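Local coordinates for SusD superfamily protein (Parabacteroides distasonis, PDB 3OTN) that is a putative outer-membrane protein of the SusD family, probably involved in binding nutrients, most likely carbohydrates, at residues A217-L231 and Y360-V372. Numbering follows the deposited sequence. Where two conformers were deposited one is given.
Sequences AKRSLEVIKSNEYTL and YTDVLLMYAEAQV. With EDO (1,2-ethanediol), chain S.
Tyr360 contributes more buried surface to the contact between 217-231 and 360-372 than any other residue, its ring held between Tyr229 CB on one face, in a CH-pi contact 3.8 Å from the centroid, and Leu364 CD2 on the other. With CG anti to the backbone N (chi1 -166°), the ring reaches across to Val223 and Ile224, where Val223 CG1 and Ile224 CA meet its edge. Packing is tightest beside it: Ile224 CG1 lies only 3.5 Å from Leu364 CD2, while the other methyl, Leu364 CD1, meets Leu231 CD2 tip to tip at 3.6 Å. Losing the ring of Tyr360 to an alanine is likely to leave a gap between Tyr229 CB and Leu364 CD2 and strip Val223 and Ile224 of their aromatic neighbour. The axes of 217-225 and 360-372 come within 8.6 Å, their directions 140° apart, and both helices belong to the helical part of the SusD fold, which is related to TPR proteins. Farther along, Tyr367 is a knob in the hole formed by Ala217, Ser220, Leu221 and Ile224; Ala217 O and Ser220 OG both lie at its ring edge, in plane. An enclosed water 2.7 Å from Ser220 OG bridges to Met366 O, the latter bond weak. On the more open flank, where Ala217, Leu221 and Ile224 are partly exposed, Tyr360 OH shares a 3.0 Å hydrogen bond with O2 of a 1,2-ethanediol, probably from the crystallisation liquor.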
ATOM      1  N   ALA A 217      -6.397 -15.626  -9.130  1.00 23.24           N
ATOM      2  CA  ALA A 217      -7.794 -15.434  -9.531  1.00 22.75           C
ATOM      3  C   ALA A 217      -8.789 -16.200  -8.620  1.00 23.99           C
ATOM      4  O   ALA A 217      -9.845 -15.656  -8.307  1.00 23.72           O
ATOM      5  CB  ALA A 217      -8.004 -15.811 -11.034  1.00 18.18           C
ATOM      6  N   LYS A 218      -8.420 -17.412  -8.173  1.00 24.43           N
ATOM      7  CA  LYS A 218      -9.237 -18.213  -7.254  0.50 26.54           C
ATOM      8  C   LYS A 218      -9.555 -17.413  -5.979  1.00 26.32           C
ATOM      9  O   LYS A 218     -10.707 -17.385  -5.498  1.00 23.85           O
ATOM     10  CB  LYS A 218      -8.494 -19.523  -6.879  0.50 26.94           C
ATOM     11  CG  LYS A 218      -9.347 -20.593  -6.188  0.50 30.69           C
ATOM     12  CD  LYS A 218      -8.519 -21.714  -5.496  0.50 35.16           C
ATOM     13  CE  LYS A 218      -7.756 -22.635  -6.470  0.50 40.43           C
ATOM     14  NZ  LYS A 218      -6.866 -23.663  -5.785  0.50 34.06           N
ATOM     15  N   ARG A 219      -8.520 -16.780  -5.423  1.00 24.56           N
ATOM     16  CA  ARG A 219      -8.665 -16.063  -4.161  1.00 22.60           C
ATOM     17  C   ARG A 219      -9.480 -14.794  -4.270  1.00 21.82           C
ATOM     18  O   ARG A 219     -10.334 -14.554  -3.443  1.00 20.43           O
ATOM     19  CB  ARG A 219      -7.319 -15.755  -3.504  1.00 21.20           C
ATOM     20  CG  ARG A 219      -6.770 -16.895  -2.653  1.00 27.29           C
ATOM     21  CD  ARG A 219      -6.596 -18.140  -3.394  1.00 24.50           C
ATOM     22  NE  ARG A 219      -6.088 -19.237  -2.594  1.00 25.54           N
ATOM     23  CZ  ARG A 219      -5.451 -20.292  -3.098  1.00 22.68           C
ATOM     24  NH1 ARG A 219      -5.232 -20.404  -4.406  1.00 28.72           N
ATOM     25  NH2 ARG A 219      -5.050 -21.258  -2.290  1.00 27.85           N
ATOM     26  N   SER A 220      -9.179 -13.971  -5.262  1.00 21.68           N
ATOM     27  CA  SER A 220      -9.946 -12.740  -5.473  1.00 21.32           C
ATOM     28  C   SER A 220     -11.413 -13.047  -5.805  1.00 23.30           C
ATOM     29  O   SER A 220     -12.312 -12.313  -5.348  1.00 22.75           O
ATOM     30  CB  SER A 220      -9.259 -11.838  -6.514  1.00 19.50           C
ATOM     31  OG  SER A 220      -8.930 -12.581  -7.669  1.00 24.74           O
ATOM     32  N   LEU A 221     -11.658 -14.124  -6.576  1.00 22.73           N
ATOM     33  CA  LEU A 221     -13.021 -14.551  -6.897  1.00 23.12           C
ATOM     34  C   LEU A 221     -13.779 -14.959  -5.635  1.00 23.64           C
ATOM     35  O   LEU A 221     -14.958 -14.620  -5.499  1.00 21.72           O
ATOM     36  CB  LEU A 221     -13.058 -15.708  -7.890  1.00 25.92           C
ATOM     37  CG  LEU A 221     -14.428 -16.042  -8.496  1.00 27.45           C
ATOM     38  CD1 LEU A 221     -15.039 -14.842  -9.166  1.00 26.80           C
ATOM     39  CD2 LEU A 221     -14.270 -17.170  -9.510  1.00 21.72           C
ATOM     40  N   GLU A 222     -13.098 -15.644  -4.707  1.00 26.61           N
ATOM     41  CA  GLU A 222     -13.707 -16.002  -3.411  1.00 27.07           C
ATOM     42  C   GLU A 222     -14.183 -14.747  -2.677  1.00 25.97           C
ATOM     43  O   GLU A 222     -15.300 -14.734  -2.130  1.00 24.09           O
ATOM     44  CB  GLU A 222     -12.761 -16.864  -2.538  1.00 26.83           C
ATOM     45  CG  GLU A 222     -12.680 -18.352  -3.001  1.00 33.96           C
ATOM     46  CD  GLU A 222     -11.498 -19.176  -2.419  1.00 43.15           C
ATOM     47  OE1 GLU A 222     -10.708 -18.671  -1.621  1.00 42.21           O
ATOM     48  OE2 GLU A 222     -11.348 -20.368  -2.778  1.00 55.14           O
ATOM     49  N   VAL A 223     -13.364 -13.684  -2.685  1.00 23.76           N
ATOM     50  CA  VAL A 223     -13.751 -12.428  -2.031  1.00 23.40           C
ATOM     51  C   VAL A 223     -15.006 -11.823  -2.690  1.00 21.56           C
ATOM     52  O   VAL A 223     -15.900 -11.345  -1.997  1.00 24.89           O
ATOM     53  CB  VAL A 223     -12.589 -11.379  -2.005  1.00 21.23           C
ATOM     54  CG1 VAL A 223     -13.049 -10.049  -1.357  1.00 22.22           C
ATOM     55  CG2 VAL A 223     -11.377 -11.927  -1.230  1.00 21.00           C
ATOM     56  N   ILE A 224     -15.043 -11.827  -4.014  1.00 23.06           N
ATOM     57  CA  ILE A 224     -16.215 -11.359  -4.776  1.00 26.17           C
ATOM     58  C   ILE A 224     -17.462 -12.172  -4.401  1.00 27.25           C
ATOM     59  O   ILE A 224     -18.491 -11.608  -4.038  1.00 27.31           O
ATOM     60  CB  ILE A 224     -15.972 -11.431  -6.309  1.00 26.09           C
ATOM     61  CG1 ILE A 224     -14.874 -10.452  -6.720  1.00 22.75           C
ATOM     62  CG2 ILE A 224     -17.270 -11.121  -7.116  1.00 23.03           C
ATOM     63  CD1 ILE A 224     -14.382 -10.635  -8.193  1.00 24.63           C
ATOM     64  N   LYS A 225     -17.354 -13.495  -4.476  1.00 27.87           N
ATOM     65  CA  LYS A 225     -18.498 -14.396  -4.210  1.00 29.89           C
ATOM     66  C   LYS A 225     -18.982 -14.371  -2.767  1.00 30.41           C
ATOM     67  O   LYS A 225     -20.118 -14.714  -2.508  1.00 31.23           O
ATOM     68  CB  LYS A 225     -18.160 -15.850  -4.580  1.00 33.25           C
ATOM     69  CG  LYS A 225     -17.970 -16.127  -6.098  1.00 39.70           C
ATOM     70  CD  LYS A 225     -19.157 -15.725  -6.948  1.00 48.19           C
ATOM     71  CE  LYS A 225     -18.961 -16.182  -8.396  1.00 52.73           C
ATOM     72  NZ  LYS A 225     -19.946 -15.526  -9.292  1.00 58.49           N
ATOM     73  N   SER A 226     -18.124 -13.964  -1.841  1.00 26.85           N
ATOM     74  CA  SER A 226     -18.506 -13.831  -0.439  1.00 28.08           C
ATOM     75  C   SER A 226     -19.619 -12.819  -0.177  1.00 29.22           C
ATOM     76  O   SER A 226     -20.331 -12.975   0.796  1.00 29.52           O
ATOM     77  CB  SER A 226     -17.299 -13.461   0.429  1.00 27.23           C
ATOM     78  OG  SER A 226     -16.988 -12.072   0.325  1.00 25.59           O
ATOM     79  N   ASN A 227     -19.769 -11.787  -1.019  1.00 30.89           N
ATOM     80  CA  ASN A 227     -20.787 -10.732  -0.796  1.00 31.86           C
ATOM     81  C   ASN A 227     -20.601  -9.975   0.527  1.00 30.70           C
ATOM     82  O   ASN A 227     -21.519  -9.356   1.001  1.00 31.77           O
ATOM     83  CB  ASN A 227     -22.242 -11.280  -0.831  1.00 33.86           C
ATOM     84  CG  ASN A 227     -22.601 -11.945  -2.128  1.00 42.02           C
ATOM     85  OD1 ASN A 227     -22.345 -11.415  -3.203  1.00 49.25           O
ATOM     86  ND2 ASN A 227     -23.256 -13.103  -2.036  1.00 52.08           N
ATOM     87  N   GLU A 228     -19.409 -10.004   1.098  1.00 28.84           N
ATOM     88  CA  GLU A 228     -19.101  -9.307   2.338  1.00 30.04           C
ATOM     89  C   GLU A 228     -18.553  -7.905   2.104  1.00 28.48           C
ATOM     90  O   GLU A 228     -18.301  -7.206   3.074  1.00 26.06           O
ATOM     91  CB  GLU A 228     -18.011 -10.060   3.076  1.00 30.45           C
ATOM     92  CG  GLU A 228     -18.365 -11.502   3.361  1.00 41.44           C
ATOM     93  CD  GLU A 228     -18.943 -11.731   4.722  1.00 41.98           C
ATOM     94  OE1 GLU A 228     -19.338 -10.757   5.386  1.00 51.42           O
ATOM     95  OE2 GLU A 228     -18.996 -12.913   5.115  1.00 48.22           O
ATOM     96  N   TYR A 229     -18.264  -7.552   0.845  1.00 25.01           N
ATOM     97  CA  TYR A 229     -17.711  -6.234   0.488  1.00 23.72           C
ATOM     98  C   TYR A 229     -18.514  -5.706  -0.701  1.00 24.76           C
ATOM     99  O   TYR A 229     -19.005  -6.483  -1.532  1.00 23.59           O
ATOM    100  CB  TYR A 229     -16.215  -6.312   0.131  1.00 22.31           C
ATOM    101  CG  TYR A 229     -15.382  -6.972   1.220  1.00 22.89           C
ATOM    102  CD1 TYR A 229     -15.026  -6.274   2.352  1.00 23.25           C
ATOM    103  CD2 TYR A 229     -15.051  -8.329   1.154  1.00 28.87           C
ATOM    104  CE1 TYR A 229     -14.321  -6.871   3.398  1.00 26.98           C
ATOM    105  CE2 TYR A 229     -14.326  -8.947   2.181  1.00 24.46           C
ATOM    106  CZ  TYR A 229     -13.966  -8.213   3.300  1.00 26.89           C
ATOM    107  OH  TYR A 229     -13.241  -8.776   4.313  1.00 25.33           O
ATOM    108  N   THR A 230     -18.619  -4.386  -0.774  1.00 23.60           N
ATOM    109  CA  THR A 230     -19.355  -3.698  -1.826  1.00 25.94           C
ATOM    110  C   THR A 230     -18.528  -2.506  -2.258  1.00 23.82           C
ATOM    111  O   THR A 230     -17.755  -1.969  -1.464  1.00 27.25           O
ATOM    112  CB  THR A 230     -20.732  -3.180  -1.324  1.00 28.88           C
ATOM    113  OG1 THR A 230     -20.534  -2.471  -0.099  1.00 34.27           O
ATOM    114  CG2 THR A 230     -21.689  -4.320  -1.063  1.00 28.05           C
ATOM    115  N   LEU A 231     -18.653  -2.133  -3.522  1.00 21.95           N
ATOM    116  CA  LEU A 231     -17.976  -0.958  -4.053  1.00 25.06           C
ATOM    117  C   LEU A 231     -18.631   0.324  -3.490  1.00 26.18           C
ATOM    118  O   LEU A 231     -19.849   0.406  -3.365  1.00 27.41           O
ATOM    119  CB  LEU A 231     -18.047  -0.951  -5.579  1.00 26.83           C
ATOM    120  CG  LEU A 231     -17.140  -1.917  -6.341  1.00 23.61           C
ATOM    121  CD1 LEU A 231     -17.445  -1.824  -7.862  1.00 22.64           C
ATOM    122  CD2 LEU A 231     -15.670  -1.653  -6.066  1.00 21.92           C
ATOM    123  N   TYR A 360     -11.608  -3.367  -1.634  1.00 17.35           N
ATOM    124  CA  TYR A 360     -12.281  -4.188  -2.644  1.00 19.28           C
ATOM    125  C   TYR A 360     -11.987  -3.799  -4.078  1.00 20.57           C
ATOM    126  O   TYR A 360     -11.840  -4.690  -4.942  1.00 22.10           O
ATOM    127  CB  TYR A 360     -13.779  -4.133  -2.380  1.00 21.08           C
ATOM    128  CG  TYR A 360     -14.652  -5.147  -3.072  1.00 18.41           C
ATOM    129  CD1 TYR A 360     -14.341  -6.493  -3.056  1.00 21.11           C
ATOM    130  CD2 TYR A 360     -15.859  -4.758  -3.622  1.00 20.46           C
ATOM    131  CE1 TYR A 360     -15.192  -7.413  -3.621  1.00 21.28           C
ATOM    132  CE2 TYR A 360     -16.717  -5.667  -4.188  1.00 24.77           C
ATOM    133  CZ  TYR A 360     -16.383  -6.985  -4.182  1.00 24.81           C
ATOM    134  OH  TYR A 360     -17.222  -7.879  -4.755  1.00 27.12           O
ATOM    135  N   THR A 361     -11.872  -2.502  -4.361  1.00 19.11           N
ATOM    136  CA  THR A 361     -11.536  -2.088  -5.760  1.00 20.80           C
ATOM    137  C   THR A 361     -10.241  -2.733  -6.278  1.00 20.14           C
ATOM    138  O   THR A 361     -10.201  -3.233  -7.408  1.00 20.12           O
ATOM    139  CB  THR A 361     -11.498  -0.559  -5.954  1.00 18.62           C
ATOM    140  OG1 THR A 361     -12.798  -0.018  -5.728  1.00 18.90           O
ATOM    141  CG2 THR A 361     -11.044  -0.177  -7.393  1.00 16.43           C
ATOM    142  N   ASP A 362      -9.213  -2.760  -5.432  1.00 21.47           N
ATOM    143  CA  ASP A 362      -7.921  -3.385  -5.731  1.00 22.66           C
ATOM    144  C   ASP A 362      -8.121  -4.876  -5.995  1.00 21.46           C
ATOM    145  O   ASP A 362      -7.623  -5.403  -6.975  1.00 19.68           O
ATOM    146  CB  ASP A 362      -6.994  -3.186  -4.525  1.00 24.02           C
ATOM    147  CG  ASP A 362      -5.521  -3.569  -4.773  1.00 31.15           C
ATOM    148  OD1 ASP A 362      -5.096  -4.017  -5.883  1.00 26.17           O
ATOM    149  OD2 ASP A 362      -4.758  -3.379  -3.784  1.00 36.13           O
ATOM    150  N   VAL A 363      -8.923  -5.525  -5.161  1.00 21.65           N
ATOM    151  CA  VAL A 363      -9.149  -6.962  -5.306  1.00 20.94           C
ATOM    152  C   VAL A 363      -9.868  -7.260  -6.636  1.00 19.87           C
ATOM    153  O   VAL A 363      -9.504  -8.205  -7.310  1.00 22.70           O
ATOM    154  CB  VAL A 363      -9.897  -7.571  -4.132  1.00 20.96           C
ATOM    155  CG1 VAL A 363     -10.208  -9.067  -4.410  1.00 21.67           C
ATOM    156  CG2 VAL A 363      -9.081  -7.423  -2.850  1.00 18.54           C
ATOM    157  N   LEU A 364     -10.887  -6.475  -6.981  1.00 18.62           N
ATOM    158  CA  LEU A 364     -11.578  -6.617  -8.270  1.00 18.66           C
ATOM    159  C   LEU A 364     -10.613  -6.480  -9.481  1.00 18.44           C
ATOM    160  O   LEU A 364     -10.629  -7.301 -10.417  1.00 19.44           O
ATOM    161  CB  LEU A 364     -12.689  -5.578  -8.397  1.00 20.41           C
ATOM    162  CG  LEU A 364     -13.871  -5.623  -7.414  1.00 22.90           C
ATOM    163  CD1 LEU A 364     -14.996  -4.691  -7.854  1.00 16.22           C
ATOM    164  CD2 LEU A 364     -14.373  -7.049  -7.274  1.00 17.11           C
ATOM    165  N   LEU A 365      -9.761  -5.466  -9.450  1.00 18.23           N
ATOM    166  CA  LEU A 365      -8.815  -5.275 -10.547  1.00 18.26           C
ATOM    167  C   LEU A 365      -7.739  -6.378 -10.536  1.00 19.47           C
ATOM    168  O   LEU A 365      -7.285  -6.778 -11.588  1.00 23.02           O
ATOM    169  CB  LEU A 365      -8.193  -3.887 -10.475  1.00 17.70           C
ATOM    170  CG  LEU A 365      -9.187  -2.754 -10.771  1.00 18.18           C
ATOM    171  CD1 LEU A 365      -8.573  -1.416 -10.349  1.00 22.38           C
ATOM    172  CD2 LEU A 365      -9.519  -2.743 -12.266  1.00 19.12           C
HETATM  173  N   MSE A 366      -7.340  -6.879  -9.360  1.00 18.78           N
HETATM  174  CA  MSE A 366      -6.455  -8.060  -9.288  1.00 19.42           C
HETATM  175  C   MSE A 366      -7.109  -9.292  -9.882  1.00 20.97           C
HETATM  176  O   MSE A 366      -6.429 -10.053 -10.559  1.00 19.34           O
HETATM  177  CB  MSE A 366      -5.987  -8.339  -7.855  1.00 18.69           C
HETATM  178  CG  MSE A 366      -4.999  -7.316  -7.339  1.00 24.11           C
HETATM  179 SE   MSE A 366      -4.095  -7.989  -5.748  0.75 22.88          SE
HETATM  180  CE  MSE A 366      -5.575  -8.064  -4.534  1.00 25.44           C
ATOM    181  N   TYR A 367      -8.419  -9.477  -9.661  1.00 20.14           N
ATOM    182  CA  TYR A 367      -9.140 -10.561 -10.344  1.00 20.67           C
ATOM    183  C   TYR A 367      -9.084 -10.405 -11.865  1.00 22.59           C
ATOM    184  O   TYR A 367      -8.706 -11.368 -12.557  1.00 21.49           O
ATOM    185  CB  TYR A 367     -10.611 -10.732  -9.913  1.00 20.32           C
ATOM    186  CG  TYR A 367     -11.289 -11.853 -10.717  1.00 21.00           C
ATOM    187  CD1 TYR A 367     -11.120 -13.191 -10.377  1.00 26.37           C
ATOM    188  CD2 TYR A 367     -12.047 -11.562 -11.851  1.00 22.83           C
ATOM    189  CE1 TYR A 367     -11.697 -14.215 -11.156  1.00 24.10           C
ATOM    190  CE2 TYR A 367     -12.639 -12.565 -12.609  1.00 25.14           C
ATOM    191  CZ  TYR A 367     -12.450 -13.893 -12.249  1.00 27.18           C
ATOM    192  OH  TYR A 367     -13.024 -14.873 -13.004  1.00 26.27           O
ATOM    193  N   ALA A 368      -9.485  -9.237 -12.387  1.00 21.80           N
ATOM    194  CA  ALA A 368      -9.458  -8.978 -13.848  1.00 20.95           C
ATOM    195  C   ALA A 368      -8.067  -9.238 -14.435  1.00 21.63           C
ATOM    196  O   ALA A 368      -7.950  -9.848 -15.502  1.00 23.09           O
ATOM    197  CB  ALA A 368      -9.909  -7.552 -14.195  1.00 21.32           C
ATOM    198  N   GLU A 369      -7.029  -8.773 -13.745  1.00 18.90           N
ATOM    199  CA  GLU A 369      -5.656  -8.941 -14.232  1.00 20.74           C
ATOM    200  C   GLU A 369      -5.228 -10.396 -14.261  1.00 19.14           C
ATOM    201  O   GLU A 369      -4.760 -10.885 -15.277  1.00 21.46           O
ATOM    202  CB  GLU A 369      -4.660  -8.071 -13.442  1.00 20.00           C
ATOM    203  CG  GLU A 369      -3.230  -8.187 -14.001  1.00 22.33           C
ATOM    204  CD  GLU A 369      -2.235  -7.157 -13.443  1.00 19.91           C
ATOM    205  OE1 GLU A 369      -2.623  -6.329 -12.623  1.00 22.20           O
ATOM    206  OE2 GLU A 369      -1.062  -7.169 -13.880  1.00 21.90           O
ATOM    207  N   ALA A 370      -5.396 -11.092 -13.149  1.00 20.73           N
ATOM    208  CA  ALA A 370      -5.057 -12.513 -13.070  1.00 22.03           C
ATOM    209  C   ALA A 370      -5.841 -13.357 -14.080  1.00 23.97           C
ATOM    210  O   ALA A 370      -5.280 -14.271 -14.717  1.00 22.56           O
ATOM    211  CB  ALA A 370      -5.304 -13.044 -11.636  1.00 21.08           C
ATOM    212  N   GLN A 371      -7.144 -13.073 -14.190  1.00 25.08           N
ATOM    213  CA  GLN A 371      -8.051 -13.842 -15.044  1.00 25.60           C
ATOM    214  C   GLN A 371      -7.646 -13.712 -16.507  1.00 24.65           C
ATOM    215  O   GLN A 371      -7.527 -14.732 -17.211  1.00 24.51           O
ATOM    216  CB  GLN A 371      -9.525 -13.419 -14.840  1.00 25.82           C
ATOM    217  CG  GLN A 371     -10.528 -14.266 -15.589  1.00 28.27           C
ATOM    218  CD  GLN A 371     -10.806 -13.745 -17.003  1.00 27.59           C
ATOM    219  OE1 GLN A 371     -11.064 -12.562 -17.184  1.00 25.51           O
ATOM    220  NE2 GLN A 371     -10.765 -14.628 -17.993  1.00 25.63           N
ATOM    221  N   VAL A 372      -7.424 -12.479 -16.965  1.00 24.69           N
ATOM    222  CA  VAL A 372      -7.033 -12.287 -18.354  1.00 27.45           C
ATOM    223  C   VAL A 372      -5.653 -12.903 -18.662  1.00 26.74           C
ATOM    224  O   VAL A 372      -5.436 -13.418 -19.754  1.00 26.89           O
ATOM    225  CB  VAL A 372      -7.107 -10.814 -18.834  1.00 26.16           C
ATOM    226  CG1 VAL A 372      -5.977  -9.973 -18.259  1.00 27.43           C
ATOM    227  CG2 VAL A 372      -7.077 -10.792 -20.354  1.00 31.75           C
TER
HETATM  228  C1  EDO S 632     -18.721  -7.916  -9.085  1.00 49.94           C
HETATM  229  O1  EDO S 632     -19.272  -7.783 -10.401  1.00 49.23           O
HETATM  230  C2  EDO S 632     -18.556  -6.538  -8.457  1.00 48.29           C
HETATM  231  O2  EDO S 632     -18.738  -6.639  -7.038  1.00 57.68           O
HETATM  232  O   HOH W   1      -6.487 -12.051  -8.576  1.00 20.22           O